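Local coordinates for enolase (alpha proteobacterium BAL199, PDB 3UGV), which probably catalyses a magnesium-dependent reaction of the enolase superfamily, opened by removal of a proton next to a substrate carboxylate, at residues L28-T34 / I61-E67; W56-I61 / A73-V79; G68-R72 / D137-A142; S129-M133 / M302-S308. All coordinates share one frame; numbering follows the deposited sequence.

Contact 1. Residues L28-T34 / I61-E67; sequences LTFRKLT and IDIETEE
L28-T34 and I61-E67 run antiparallel, and backbone bonds do most of the joining. T34 and D62 exchange a reciprocal pair, and E64 N gives a nearly straight bond to K32 O (2.8 Å, 174°). One residue further the register slips: R31 N reaches E64 O at 2.9 Å, while K32 N makes only a weak bond to that same oxygen at 3.4 Å. Two residues thus face one, a classic beta bulge. Beyond it E66 N bonds to T29 O, and the E67 side chain folds back, its OE1 taking T29 N at 2.8 Å on the syn side of the carboxylate.

Charges line the solvent side. The bulge turns R31 toward the other strand, and a bend at chi3 (-78°) lays its guanidinium over T65 O and the E66 backbone. NH1 meets E64 OE1 in the guanidinium plane at 3.1 Å, although the carboxylate itself stands almost perpendicular (82°). NH2 makes a weaker bridge to E66 OE1 at 3.3 Å. K32 lies alongside E64, its CE rather than its NZ nearest OE2.

On the other face the contacts are apolar. I63 bends at chi2 so that CD1 presses tightly on L33 CD1 (3.4 Å) and also meets F30 CE2 (3.8 Å); L33 CD1 also meets I61 CG2. Helices 83-97 and 123-142 pack on this face through L90, V131 and A134. This is a bulged beta hairpin, strands 30-47 and 52-65, in the three-stranded meander of the enolase-superfamily N-terminal capping domain.

Contact 2. Residues W56-I61 / A73-V79; sequences WPLILI and AYLEPYV
Just past the end of strand 71-75, E76 reaches W56, and each step of its side chain finds a partner. CB sits 3.9 Å from W56 CZ2; CG presses on L58 CD2 at 3.4 Å, lying side by side. With the chain extended beyond CG (chi2 -176°), OE1 arrives at W56 NE1, 2.8 Å away and in the indole plane. The carboxylate is turned perpendicular to the ring and takes the N-H on the anti side of OE1. The far end of the indole points CH2 at the face of Y78, an edge-to-face pair with centroids 5.4 Å apart. A water over the indole links P57 O to Y78 N. Without the indole, as with an alanine here, E76 OE1 would probably lose its N-H donor and Y78 the edge against its face.

I59 and L75, then I61 and A73, form the hydrogen-bonded antiparallel pairs. I61 CD1 meets L75 CD1 at 3.9 Å. Strand 52-65 is the middle one, with strand 30-47 along its other edge. M83 and L86 of helix 83-97 pack on P57, I59 and P77, M302 of helix 301-304 on L75 and Y78, and F117 of a neighbouring subunit stacks on Y78.

Contact 3. Residues G68-R72 / D137-A142; sequences GVPGR and DALARA
D137 OD2 is the atom on which R72 and R141 converge. R72 N donates to it at 2.8 Å on the anti side, and R141 NE, one turn on, donates at 2.9 Å on the syn side and from the opposite face of the carboxylate plane. D137 OD1 is held by L375 N, which fixes the rotation of the group. Replacing D137 by leucine is likely to strip R72 N of its acceptor and R141 of its salt bridge, leaving the guanidinium less firmly held.

R141 runs straight from CG to NE, its CD resting 3.3 Å from P70 O. R72 NH2 lies over a face of the R141 guanidinium, 3.6 Å from R141 NH2; the nearness of like charges is probably eased by D137 and by D378, a long, weak ion-pair partner of R72. R72 NE donates to L377 O, and a water joins R72 O to R141 NH2.

At G71 strand and helix come so close that a side chain would collide with A138 CB. V69 CG1 lies 3.5 Å from A138 O and near A142 CB. Such strand-on-helix packing belongs to the alpha+beta capping domain: strand 71-75 and the residues leading into it lie on helix 123-142.

Contact 4. Residues S129-M133 / M302-S308; sequences SGVDM and MRIGGVS
D132 grips S308 with both carboxylate oxygens: S308 OG donates to OD1 at 2.6 Å and S308 N to OD2 at 2.8 Å (173°), both on the syn side. D132 holds CG anti to its backbone N (chi1 -172°), which sends the carboxylate off helix 123-142 to the first turn of helix 306-320, whose N-terminal end would probably favour the negative charge. S308 OG also accepts from W136 NE1 of helix 123-142; the two bonds limit its rotation.

About one turn before D132, S129 directs OG into the bend, 3.0 Å from G305 CA, while its hydroxyl bonds to M125 O of its own helix.

Two glycines shape the bend: at the positive phi of G305 a CB would jam against the carbonyl O before it, and G306 passes so near that a CB would run into D132 OD2 and S129 O. The contact is a domain interface of the enolase superfamily: a helix of the N-terminal capping domain meets the C-terminal barrel domain where the chain turns into helix 306-320.

The remaining contact is apolar packing: M133 CG lies 4.0 Å from G306 CA and 4.4 Å from V307 CG2. The methionine also touches A73 and L75 of the sheet. Within 302-308, M302 lays its CE over a face of the R303 guanidinium, and R303 NH2 bonds to F117 O of a neighbouring subunit.

Contacts 1, 2 and 3 all lie in the N-terminal capping domain and share one antiparallel sheet. Strand 52-65 joins contacts 1 and 2, which overlap at I61 with centres about 19 Å apart; strand 71-75 joins contacts 2 and 3. Contacts 1 and 3 are the closest, about 8 Å between centres, where I63 N probably bonds to G71 O. Along the chain contacts 1 and 2 interleave, as do 2 and 3, and 3 and 4, while contact 1 closes before 3 and 4 open. Contact 4, about 12 Å from contact 2, brings in the barrel domain, M302 packing on L75. Helix 123-142, shared by contacts 3 and 4, thus lies between sheet and barrel domain and touches both.

Contact 1. Residues L28-T34 / I61-E67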
loop_
_atom_site.group_PDB
_atom_site.type_symbol
_atom_site.label_atom_id
_atom_site.label_comp_id
_atom_site.label_asym_id
_atom_site.label_seq_id
_atom_site.Cartn_x
_atom_site.Cartn_y
_atom_site.Cartn_z
ATOM N N LEU F 28 -23.942 10.214 -43.607
ATOM C CA LEU F 28 -24.920 10.729 -42.654
ATOM C C LEU F 28 -24.415 12.057 -42.092
ATOM O O LEU F 28 -23.285 12.144 -41.607
ATOM C CB LEU F 28 -25.120 9.714 -41.528
ATOM C CG LEU F 28 -26.341 9.887 -40.630
ATOM C CD1 LEU F 28 -27.606 9.773 -41.458
ATOM C CD2 LEU F 28 -26.329 8.856 -39.504
ATOM N N THR F 29 -25.245 13.092 -42.162
ATOM C CA THR F 29 -24.782 14.450 -41.871
ATOM C C THR F 29 -25.735 15.263 -40.997
ATOM O O THR F 29 -26.933 15.354 -41.264
ATOM C CB THR F 29 -24.494 15.231 -43.179
ATOM O OG1 THR F 29 -23.402 14.616 -43.874
ATOM C CG2 THR F 29 -24.127 16.668 -42.871
ATOM N N PHE F 30 -25.168 15.875 -39.965
ATOM C CA PHE F 30 -25.909 16.653 -38.980
ATOM C C PHE F 30 -26.406 17.989 -39.553
ATOM O O PHE F 30 -25.612 18.804 -40.023
ATOM C CB PHE F 30 -24.978 16.893 -37.790
ATOM C CG PHE F 30 -25.605 17.621 -36.634
ATOM C CD1 PHE F 30 -25.627 19.008 -36.597
ATOM C CD2 PHE F 30 -26.120 16.921 -35.561
ATOM C CE1 PHE F 30 -26.187 19.683 -35.519
ATOM C CE2 PHE F 30 -26.677 17.589 -34.474
ATOM C CZ PHE F 30 -26.713 18.970 -34.456
ATOM N N ARG F 31 -27.718 18.213 -39.514
ATOM C CA ARG F 31 -28.271 19.518 -39.880
ATOM C C ARG F 31 -28.556 20.410 -38.666
ATOM O O ARG F 31 -28.012 21.510 -38.551
ATOM C CB ARG F 31 -29.539 19.378 -40.726
ATOM C CG ARG F 31 -30.171 20.729 -41.070
ATOM C CD ARG F 31 -31.568 20.590 -41.652
ATOM N NE ARG F 31 -31.529 20.197 -43.054
ATOM C CZ ARG F 31 -32.397 19.363 -43.617
ATOM N NH1 ARG F 31 -33.376 18.827 -42.892
ATOM N NH2 ARG F 31 -32.282 19.062 -44.905
ATOM N N LYS F 32 -29.423 19.949 -37.771
ATOM C CA LYS F 32 -29.730 20.709 -36.561
ATOM C C LYS F 32 -30.360 19.879 -35.434
ATOM O O LYS F 32 -30.840 18.761 -35.649
ATOM C CB LYS F 32 -30.622 21.908 -36.889
ATOM C CG LYS F 32 -32.002 21.550 -37.390
ATOM C CD LYS F 32 -32.975 22.691 -37.106
ATOM C CE LYS F 32 -34.316 22.483 -37.799
ATOM N NZ LYS F 32 -35.354 23.408 -37.262
ATOM N N LEU F 33 -30.351 20.445 -34.232
ATOM C CA LEU F 33 -30.929 19.792 -33.067
ATOM C C LEU F 33 -31.935 20.729 -32.407
ATOM O O LEU F 33 -31.660 21.912 -32.208
ATOM C CB LEU F 33 -29.821 19.391 -32.084
ATOM C CG LEU F 33 -30.188 18.984 -30.657
ATOM C CD1 LEU F 33 -29.102 18.123 -30.054
ATOM C CD2 LEU F 33 -30.427 20.205 -29.795
ATOM N N THR F 34 -33.111 20.207 -32.087
ATOM C CA THR F 34 -34.111 21.004 -31.389
ATOM C C THR F 34 -34.382 20.445 -29.995
ATOM O O THR F 34 -34.582 19.243 -29.824
ATOM C CB THR F 34 -35.422 21.090 -32.170
ATOM O OG1 THR F 34 -35.184 21.731 -33.427
ATOM C CG2 THR F 34 -36.433 21.896 -31.396
ATOM N N ILE F 61 -35.423 15.991 -27.287
ATOM C CA ILE F 61 -34.387 16.340 -28.243
ATOM C C ILE F 61 -34.628 15.675 -29.588
ATOM O O ILE F 61 -34.804 14.461 -29.659
ATOM C CB ILE F 61 -33.008 15.916 -27.712
ATOM C CG1 ILE F 61 -32.681 16.712 -26.451
ATOM C CG2 ILE F 61 -31.928 16.077 -28.793
ATOM C CD1 ILE F 61 -31.490 16.191 -25.703
ATOM N N ASP F 62 -34.637 16.486 -30.645
ATOM C CA ASP F 62 -34.850 16.015 -32.013
ATOM C C ASP F 62 -33.698 16.433 -32.927
ATOM O O ASP F 62 -33.398 17.615 -33.058
ATOM C CB ASP F 62 -36.152 16.582 -32.574
ATOM C CG ASP F 62 -37.368 15.771 -32.176
ATOM O OD1 ASP F 62 -37.613 14.723 -32.816
ATOM O OD2 ASP F 62 -38.090 16.199 -31.248
ATOM N N ILE F 63 -33.060 15.455 -33.555
ATOM C CA ILE F 63 -31.987 15.703 -34.499
ATOM C C ILE F 63 -32.543 15.590 -35.907
ATOM O O ILE F 63 -33.328 14.684 -36.194
ATOM C CB ILE F 63 -30.873 14.651 -34.366
ATOM C CG1 ILE F 63 -30.264 14.685 -32.974
ATOM C CG2 ILE F 63 -29.784 14.909 -35.370
ATOM C CD1 ILE F 63 -29.556 15.966 -32.679
ATOM N N GLU F 64 -32.151 16.518 -36.778
ATOM C CA GLU F 64 -32.401 16.396 -38.211
ATOM C C GLU F 64 -31.082 16.124 -38.918
ATOM O O GLU F 64 -30.064 16.729 -38.579
ATOM C CB GLU F 64 -33.006 17.685 -38.777
ATOM C CG GLU F 64 -34.365 18.069 -38.207
ATOM C CD GLU F 64 -35.081 19.138 -39.035
ATOM O OE1 GLU F 64 -34.580 19.501 -40.125
ATOM O OE2 GLU F 64 -36.154 19.609 -38.590
ATOM N N THR F 65 -31.088 15.215 -39.888
ATOM C CA THR F 65 -29.936 15.070 -40.779
ATOM C C THR F 65 -30.271 15.592 -42.173
ATOM O O THR F 65 -31.448 15.684 -42.548
ATOM C CB THR F 65 -29.441 13.605 -40.902
ATOM O OG1 THR F 65 -30.543 12.743 -41.195
ATOM C CG2 THR F 65 -28.774 13.136 -39.620
ATOM N N GLU F 66 -29.233 15.931 -42.935
ATOM C CA GLU F 66 -29.395 16.306 -44.335
ATOM C C GLU F 66 -30.104 15.207 -45.128
ATOM O O GLU F 66 -30.861 15.487 -46.058
ATOM C CB GLU F 66 -28.035 16.603 -44.973
ATOM C CG GLU F 66 -27.289 17.776 -44.357
ATOM C CD GLU F 66 -28.005 19.109 -44.544
ATOM O OE1 GLU F 66 -29.015 19.155 -45.278
ATOM O OE2 GLU F 66 -27.551 20.114 -43.953
ATOM N N GLU F 67 -29.854 13.960 -44.745
ATOM C CA GLU F 67 -30.383 12.789 -45.439
ATOM C C GLU F 67 -31.793 12.416 -44.976
ATOM O O GLU F 67 -32.346 11.398 -45.407
ATOM C CB GLU F 67 -29.446 11.590 -45.245
ATOM C CG GLU F 67 -28.041 11.770 -45.816
ATOM C CD GLU F 67 -27.166 12.702 -44.984
ATOM O OE1 GLU F 67 -27.481 12.921 -43.790
ATOM O OE2 GLU F 67 -26.160 13.213 -45.526
#

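Contact 2. Residues W56-I61 / A73-V79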
loop_
_atom_site.group_PDB
_atom_site.type_symbol
_atom_site.label_atom_id
_atom_site.label_comp_id
_atom_site.label_asym_id
_atom_site.label_seq_id
_atom_site.Cartn_x
_atom_site.Cartn_y
_atom_site.Cartn_z
ATOM N N TRP F 56 -41.883 16.889 -12.767
ATOM C CA TRP F 56 -40.795 16.149 -13.376
ATOM C C TRP F 56 -40.464 16.769 -14.722
ATOM O O TRP F 56 -41.247 16.672 -15.662
ATOM C CB TRP F 56 -41.184 14.678 -13.543
ATOM C CG TRP F 56 -40.028 13.810 -13.932
ATOM C CD1 TRP F 56 -39.868 13.103 -15.104
ATOM C CD2 TRP F 56 -38.854 13.571 -13.157
ATOM N NE1 TRP F 56 -38.666 12.438 -15.089
ATOM C CE2 TRP F 56 -38.023 12.715 -13.909
ATOM C CE3 TRP F 56 -38.420 14.001 -11.900
ATOM C CZ2 TRP F 56 -36.792 12.279 -13.438
ATOM C CZ3 TRP F 56 -37.200 13.570 -11.438
ATOM C CH2 TRP F 56 -36.401 12.716 -12.202
ATOM N N PRO F 57 -39.304 17.428 -14.819
ATOM C CA PRO F 57 -38.881 18.078 -16.067
ATOM C C PRO F 57 -38.219 17.121 -17.067
ATOM O O PRO F 57 -37.449 16.253 -16.668
ATOM C CB PRO F 57 -37.867 19.111 -15.582
ATOM C CG PRO F 57 -37.271 18.496 -14.355
ATOM C CD PRO F 57 -38.364 17.668 -13.713
ATOM N N LEU F 58 -38.533 17.283 -18.352
ATOM C CA LEU F 58 -37.885 16.542 -19.434
ATOM C C LEU F 58 -37.487 17.504 -20.556
ATOM O O LEU F 58 -38.248 18.403 -20.908
ATOM C CB LEU F 58 -38.828 15.491 -20.023
ATOM C CG LEU F 58 -39.419 14.434 -19.104
ATOM C CD1 LEU F 58 -40.554 13.692 -19.797
ATOM C CD2 LEU F 58 -38.352 13.464 -18.639
ATOM N N ILE F 59 -36.296 17.328 -21.111
ATOM C CA ILE F 59 -35.945 18.023 -22.345
ATOM C C ILE F 59 -36.028 17.027 -23.504
ATOM O O ILE F 59 -35.298 16.034 -23.536
ATOM C CB ILE F 59 -34.547 18.656 -22.261
ATOM C CG1 ILE F 59 -34.533 19.747 -21.189
ATOM C CG2 ILE F 59 -34.126 19.222 -23.621
ATOM C CD1 ILE F 59 -33.145 20.174 -20.751
ATOM N N LEU F 60 -36.953 17.272 -24.426
ATOM C CA LEU F 60 -37.118 16.438 -25.617
ATOM C C LEU F 60 -36.174 16.916 -26.711
ATOM O O LEU F 60 -36.139 18.098 -27.038
ATOM C CB LEU F 60 -38.562 16.500 -26.124
ATOM C CG LEU F 60 -39.580 15.498 -25.569
ATOM C CD1 LEU F 60 -39.673 15.561 -24.072
ATOM C CD2 LEU F 60 -40.954 15.735 -26.176
ATOM N N ILE F 61 -35.423 15.991 -27.287
ATOM C CA ILE F 61 -34.387 16.340 -28.243
ATOM C C ILE F 61 -34.628 15.675 -29.588
ATOM O O ILE F 61 -34.804 14.461 -29.659
ATOM C CB ILE F 61 -33.008 15.916 -27.712
ATOM C CG1 ILE F 61 -32.681 16.712 -26.451
ATOM C CG2 ILE F 61 -31.928 16.077 -28.793
ATOM C CD1 ILE F 61 -31.490 16.191 -25.703
ATOM N N ALA F 73 -34.197 11.541 -28.497
ATOM C CA ALA F 73 -33.948 11.097 -27.132
ATOM C C ALA F 73 -34.394 12.194 -26.171
ATOM O O ALA F 73 -34.843 13.270 -26.590
ATOM C CB ALA F 73 -32.484 10.781 -26.936
ATOM N N TYR F 74 -34.285 11.936 -24.878
ATOM C CA TYR F 74 -34.701 12.939 -23.911
ATOM C C TYR F 74 -33.764 12.988 -22.714
ATOM O O TYR F 74 -33.038 12.041 -22.437
ATOM C CB TYR F 74 -36.152 12.711 -23.460
ATOM C CG TYR F 74 -36.385 11.414 -22.715
ATOM C CD1 TYR F 74 -36.171 11.324 -21.340
ATOM C CD2 TYR F 74 -36.826 10.286 -23.380
ATOM C CE1 TYR F 74 -36.391 10.138 -20.658
ATOM C CE2 TYR F 74 -37.043 9.094 -22.710
ATOM C CZ TYR F 74 -36.826 9.021 -21.353
ATOM O OH TYR F 74 -37.056 7.828 -20.693
ATOM N N LEU F 75 -33.784 14.117 -22.023
ATOM C CA LEU F 75 -33.010 14.296 -20.812
ATOM C C LEU F 75 -33.979 14.428 -19.652
ATOM O O LEU F 75 -35.088 14.942 -19.819
ATOM C CB LEU F 75 -32.148 15.558 -20.918
ATOM C CG LEU F 75 -30.860 15.461 -21.729
ATOM C CD1 LEU F 75 -30.370 16.837 -22.064
ATOM C CD2 LEU F 75 -29.814 14.726 -20.931
ATOM N N GLU F 76 -33.557 13.954 -18.482
ATOM C CA GLU F 76 -34.319 14.131 -17.255
ATOM C C GLU F 76 -33.432 14.817 -16.232
ATOM O O GLU F 76 -32.791 14.151 -15.418
ATOM C CB GLU F 76 -34.777 12.780 -16.712
ATOM C CG GLU F 76 -35.420 11.903 -17.756
ATOM C CD GLU F 76 -35.960 10.619 -17.181
ATOM O OE1 GLU F 76 -37.063 10.653 -16.588
ATOM O OE2 GLU F 76 -35.279 9.580 -17.318
ATOM N N PRO F 77 -33.406 16.155 -16.266
ATOM C CA PRO F 77 -32.455 16.967 -15.494
ATOM C C PRO F 77 -32.854 17.311 -14.047
ATOM O O PRO F 77 -32.102 18.045 -13.401
ATOM C CB PRO F 77 -32.347 18.242 -16.327
ATOM C CG PRO F 77 -33.717 18.395 -16.908
ATOM C CD PRO F 77 -34.243 16.981 -17.150
ATOM N N TYR F 78 -33.986 16.813 -13.560
ATOM C CA TYR F 78 -34.345 16.954 -12.140
ATOM C C TYR F 78 -34.871 18.330 -11.735
ATOM O O TYR F 78 -35.969 18.451 -11.198
ATOM C CB TYR F 78 -33.140 16.647 -11.261
ATOM C CG TYR F 78 -32.910 15.195 -10.962
ATOM C CD1 TYR F 78 -33.502 14.606 -9.858
ATOM C CD2 TYR F 78 -32.071 14.416 -11.760
ATOM C CE1 TYR F 78 -33.290 13.279 -9.561
ATOM C CE2 TYR F 78 -31.846 13.074 -11.472
ATOM C CZ TYR F 78 -32.462 12.516 -10.363
ATOM O OH TYR F 78 -32.273 11.194 -10.033
ATOM N N VAL F 79 -34.065 19.364 -11.962
ATOM C CA VAL F 79 -34.424 20.711 -11.547
ATOM C C VAL F 79 -34.919 21.507 -12.741
ATOM O O VAL F 79 -34.152 21.788 -13.665
ATOM C CB VAL F 79 -33.249 21.449 -10.852
ATOM C CG1 VAL F 79 -32.750 20.643 -9.685
ATOM C CG2 VAL F 79 -32.115 21.662 -11.799
HETATM O O HOH W 1 -36.162 15.151 -14.702
#

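Contact 3. Residues G68-R72 / D137-A142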
loop_
_atom_site.group_PDB
_atom_site.type_symbol
_atom_site.label_atom_id
_atom_site.label_comp_id
_atom_site.label_asym_id
_atom_site.label_seq_id
_atom_site.Cartn_x
_atom_site.Cartn_y
_atom_site.Cartn_z
ATOM N N GLY F 68 -32.364 13.226 -44.085
ATOM C CA GLY F 68 -33.735 13.028 -43.640
ATOM C C GLY F 68 -33.959 11.986 -42.554
ATOM O O GLY F 68 -35.101 11.627 -42.264
ATOM N N VAL F 69 -32.876 11.496 -41.954
ATOM C CA VAL F 69 -32.968 10.542 -40.853
ATOM C C VAL F 69 -33.097 11.268 -39.516
ATOM O O VAL F 69 -32.270 12.104 -39.176
ATOM C CB VAL F 69 -31.741 9.630 -40.811
ATOM C CG1 VAL F 69 -31.910 8.558 -39.749
ATOM C CG2 VAL F 69 -31.508 9.001 -42.185
ATOM N N PRO F 70 -34.149 10.960 -38.753
ATOM C CA PRO F 70 -34.362 11.647 -37.475
ATOM C C PRO F 70 -33.571 11.005 -36.334
ATOM O O PRO F 70 -33.064 9.892 -36.472
ATOM C CB PRO F 70 -35.853 11.430 -37.228
ATOM C CG PRO F 70 -36.095 10.047 -37.795
ATOM C CD PRO F 70 -35.179 9.935 -39.010
ATOM N N GLY F 71 -33.477 11.713 -35.215
ATOM C CA GLY F 71 -32.900 11.174 -34.000
ATOM C C GLY F 71 -33.651 11.734 -32.806
ATOM O O GLY F 71 -33.836 12.944 -32.688
ATOM N N ARG F 72 -34.096 10.854 -31.919
ATOM C CA ARG F 72 -34.911 11.276 -30.795
ATOM C C ARG F 72 -34.441 10.679 -29.474
ATOM O O ARG F 72 -34.304 9.474 -29.344
ATOM C CB ARG F 72 -36.380 10.909 -31.040
ATOM C CG ARG F 72 -37.067 11.767 -32.096
ATOM C CD ARG F 72 -38.575 11.509 -32.177
ATOM N NE ARG F 72 -38.882 10.311 -32.950
ATOM C CZ ARG F 72 -38.831 10.254 -34.274
ATOM N NH1 ARG F 72 -38.480 11.329 -34.970
ATOM N NH2 ARG F 72 -39.120 9.122 -34.903
ATOM N N ASP F 137 -29.244 7.393 -31.604
ATOM C CA ASP F 137 -30.550 6.957 -32.076
ATOM C C ASP F 137 -30.640 7.198 -33.569
ATOM O O ASP F 137 -31.119 6.342 -34.308
ATOM C CB ASP F 137 -31.700 7.669 -31.356
ATOM C CG ASP F 137 -33.064 7.299 -31.931
ATOM O OD1 ASP F 137 -33.480 6.124 -31.796
ATOM O OD2 ASP F 137 -33.717 8.183 -32.524
ATOM N N ALA F 138 -30.177 8.362 -34.011
ATOM C CA ALA F 138 -30.167 8.674 -35.445
ATOM C C ALA F 138 -29.318 7.681 -36.258
ATOM O O ALA F 138 -29.755 7.186 -37.290
ATOM C CB ALA F 138 -29.716 10.121 -35.688
ATOM N N LEU F 139 -28.112 7.381 -35.777
ATOM C CA LEU F 139 -27.229 6.435 -36.451
ATOM C C LEU F 139 -27.877 5.063 -36.553
ATOM O O LEU F 139 -27.788 4.402 -37.574
ATOM C CB LEU F 139 -25.883 6.340 -35.719
ATOM C CG LEU F 139 -24.795 5.453 -36.318
ATOM C CD1 LEU F 139 -24.268 6.012 -37.643
ATOM C CD2 LEU F 139 -23.657 5.314 -35.321
ATOM N N ALA F 140 -28.532 4.633 -35.483
ATOM C CA ALA F 140 -29.250 3.363 -35.486
ATOM C C ALA F 140 -30.354 3.342 -36.545
ATOM O O ALA F 140 -30.481 2.381 -37.299
ATOM C CB ALA F 140 -29.834 3.105 -34.120
ATOM N N ARG F 141 -31.155 4.405 -36.596
ATOM C CA ARG F 141 -32.219 4.512 -37.591
ATOM C C ARG F 141 -31.634 4.483 -39.002
ATOM O O ARG F 141 -32.150 3.800 -39.887
ATOM C CB ARG F 141 -33.055 5.784 -37.373
ATOM C CG ARG F 141 -33.850 5.775 -36.073
ATOM C CD ARG F 141 -34.633 7.073 -35.839
ATOM N NE ARG F 141 -35.419 7.000 -34.606
ATOM C CZ ARG F 141 -36.622 6.434 -34.516
ATOM N NH1 ARG F 141 -37.181 5.893 -35.592
ATOM N NH2 ARG F 141 -37.267 6.404 -33.355
ATOM N N ALA F 142 -30.547 5.215 -39.199
ATOM C CA ALA F 142 -29.847 5.211 -40.473
ATOM C C ALA F 142 -29.379 3.811 -40.888
ATOM O O ALA F 142 -29.207 3.544 -42.068
ATOM C CB ALA F 142 -28.667 6.194 -40.436
HETATM O O HOH W 2 -36.106 7.366 -30.818
#

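Contact 4. Residues S129-M133 / M302-S308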
loop_
_atom_site.group_PDB
_atom_site.type_symbol
_atom_site.label_atom_id
_atom_site.label_comp_id
_atom_site.label_asym_id
_atom_site.label_seq_id
_atom_site.Cartn_x
_atom_site.Cartn_y
_atom_site.Cartn_z
ATOM N N SER F 129 -24.291 14.697 -23.171
ATOM C CA SER F 129 -24.898 13.367 -23.042
ATOM C C SER F 129 -26.229 13.291 -23.786
ATOM O O SER F 129 -26.545 12.285 -24.418
ATOM C CB SER F 129 -25.097 12.997 -21.568
ATOM O OG SER F 129 -23.861 12.789 -20.908
ATOM N N GLY F 130 -26.996 14.374 -23.720
ATOM C CA GLY F 130 -28.262 14.468 -24.428
ATOM C C GLY F 130 -28.099 14.417 -25.935
ATOM O O GLY F 130 -28.906 13.797 -26.641
ATOM N N VAL F 131 -27.063 15.088 -26.434
ATOM C CA VAL F 131 -26.750 15.058 -27.855
ATOM C C VAL F 131 -26.345 13.645 -28.207
ATOM O O VAL F 131 -26.815 13.082 -29.191
ATOM C CB VAL F 131 -25.576 15.991 -28.190
ATOM C CG1 VAL F 131 -25.005 15.664 -29.555
ATOM C CG2 VAL F 131 -26.006 17.451 -28.094
ATOM N N ASP F 132 -25.479 13.064 -27.378
ATOM C CA ASP F 132 -24.958 11.731 -27.639
ATOM C C ASP F 132 -26.073 10.698 -27.840
ATOM O O ASP F 132 -26.042 9.928 -28.804
ATOM C CB ASP F 132 -24.035 11.295 -26.506
ATOM C CG ASP F 132 -23.301 10.000 -26.811
ATOM O OD1 ASP F 132 -22.319 10.040 -27.591
ATOM O OD2 ASP F 132 -23.693 8.944 -26.258
ATOM N N MET F 133 -27.051 10.683 -26.934
ATOM C CA MET F 133 -28.156 9.732 -27.036
ATOM C C MET F 133 -28.967 9.920 -28.314
ATOM O O MET F 133 -29.259 8.953 -29.013
ATOM C CB MET F 133 -29.062 9.812 -25.814
ATOM C CG MET F 133 -28.409 9.263 -24.573
ATOM S SD MET F 133 -29.496 9.395 -23.156
ATOM C CE MET F 133 -29.362 11.138 -22.780
ATOM N N MET F 302 -27.348 10.903 -18.380
ATOM C CA MET F 302 -27.006 12.296 -18.609
ATOM C C MET F 302 -25.659 12.663 -17.979
ATOM O O MET F 302 -25.038 13.646 -18.382
ATOM C CB MET F 302 -28.110 13.240 -18.138
ATOM C CG MET F 302 -28.031 13.594 -16.686
ATOM S SD MET F 302 -29.240 14.851 -16.229
ATOM C CE MET F 302 -29.128 14.781 -14.439
ATOM N N ARG F 303 -25.195 11.856 -17.022
ATOM C CA ARG F 303 -23.970 12.173 -16.288
ATOM C C ARG F 303 -22.768 11.351 -16.756
ATOM O O ARG F 303 -21.646 11.850 -16.778
ATOM C CB ARG F 303 -24.163 11.983 -14.781
ATOM C CG ARG F 303 -25.169 12.921 -14.131
ATOM C CD ARG F 303 -25.128 12.856 -12.590
ATOM N NE ARG F 303 -26.218 13.633 -12.001
ATOM C CZ ARG F 303 -27.359 13.117 -11.535
ATOM N NH1 ARG F 303 -27.574 11.808 -11.560
ATOM N NH2 ARG F 303 -28.301 13.911 -11.038
ATOM N N ILE F 304 -22.999 10.091 -17.119
ATOM C CA ILE F 304 -21.902 9.227 -17.529
ATOM C C ILE F 304 -21.375 9.553 -18.931
ATOM O O ILE F 304 -20.268 9.146 -19.292
ATOM C CB ILE F 304 -22.283 7.730 -17.468
ATOM C CG1 ILE F 304 -21.022 6.852 -17.465
ATOM C CG2 ILE F 304 -23.190 7.360 -18.630
ATOM C CD1 ILE F 304 -20.398 6.667 -16.083
ATOM N N GLY F 305 -22.176 10.262 -19.726
ATOM C CA GLY F 305 -21.797 10.606 -21.090
ATOM C C GLY F 305 -22.604 9.865 -22.149
ATOM O O GLY F 305 -22.072 9.476 -23.193
ATOM N N GLY F 306 -23.891 9.667 -21.866
ATOM C CA GLY F 306 -24.811 9.060 -22.807
ATOM C C GLY F 306 -24.468 7.627 -23.152
ATOM O O GLY F 306 -23.946 6.887 -22.321
ATOM N N VAL F 307 -24.764 7.235 -24.388
ATOM C CA VAL F 307 -24.435 5.897 -24.856
ATOM C C VAL F 307 -22.918 5.688 -24.910
ATOM O O VAL F 307 -22.415 4.641 -24.501
ATOM C CB VAL F 307 -25.064 5.609 -26.237
ATOM C CG1 VAL F 307 -24.509 4.322 -26.804
ATOM C CG2 VAL F 307 -26.596 5.545 -26.128
ATOM N N SER F 308 -22.197 6.695 -25.395
ATOM C CA SER F 308 -20.736 6.618 -25.513
ATOM C C SER F 308 -20.060 6.364 -24.181
ATOM O O SER F 308 -19.260 5.433 -24.054
ATOM C CB SER F 308 -20.167 7.910 -26.109
ATOM O OG SER F 308 -20.586 8.066 -27.446
#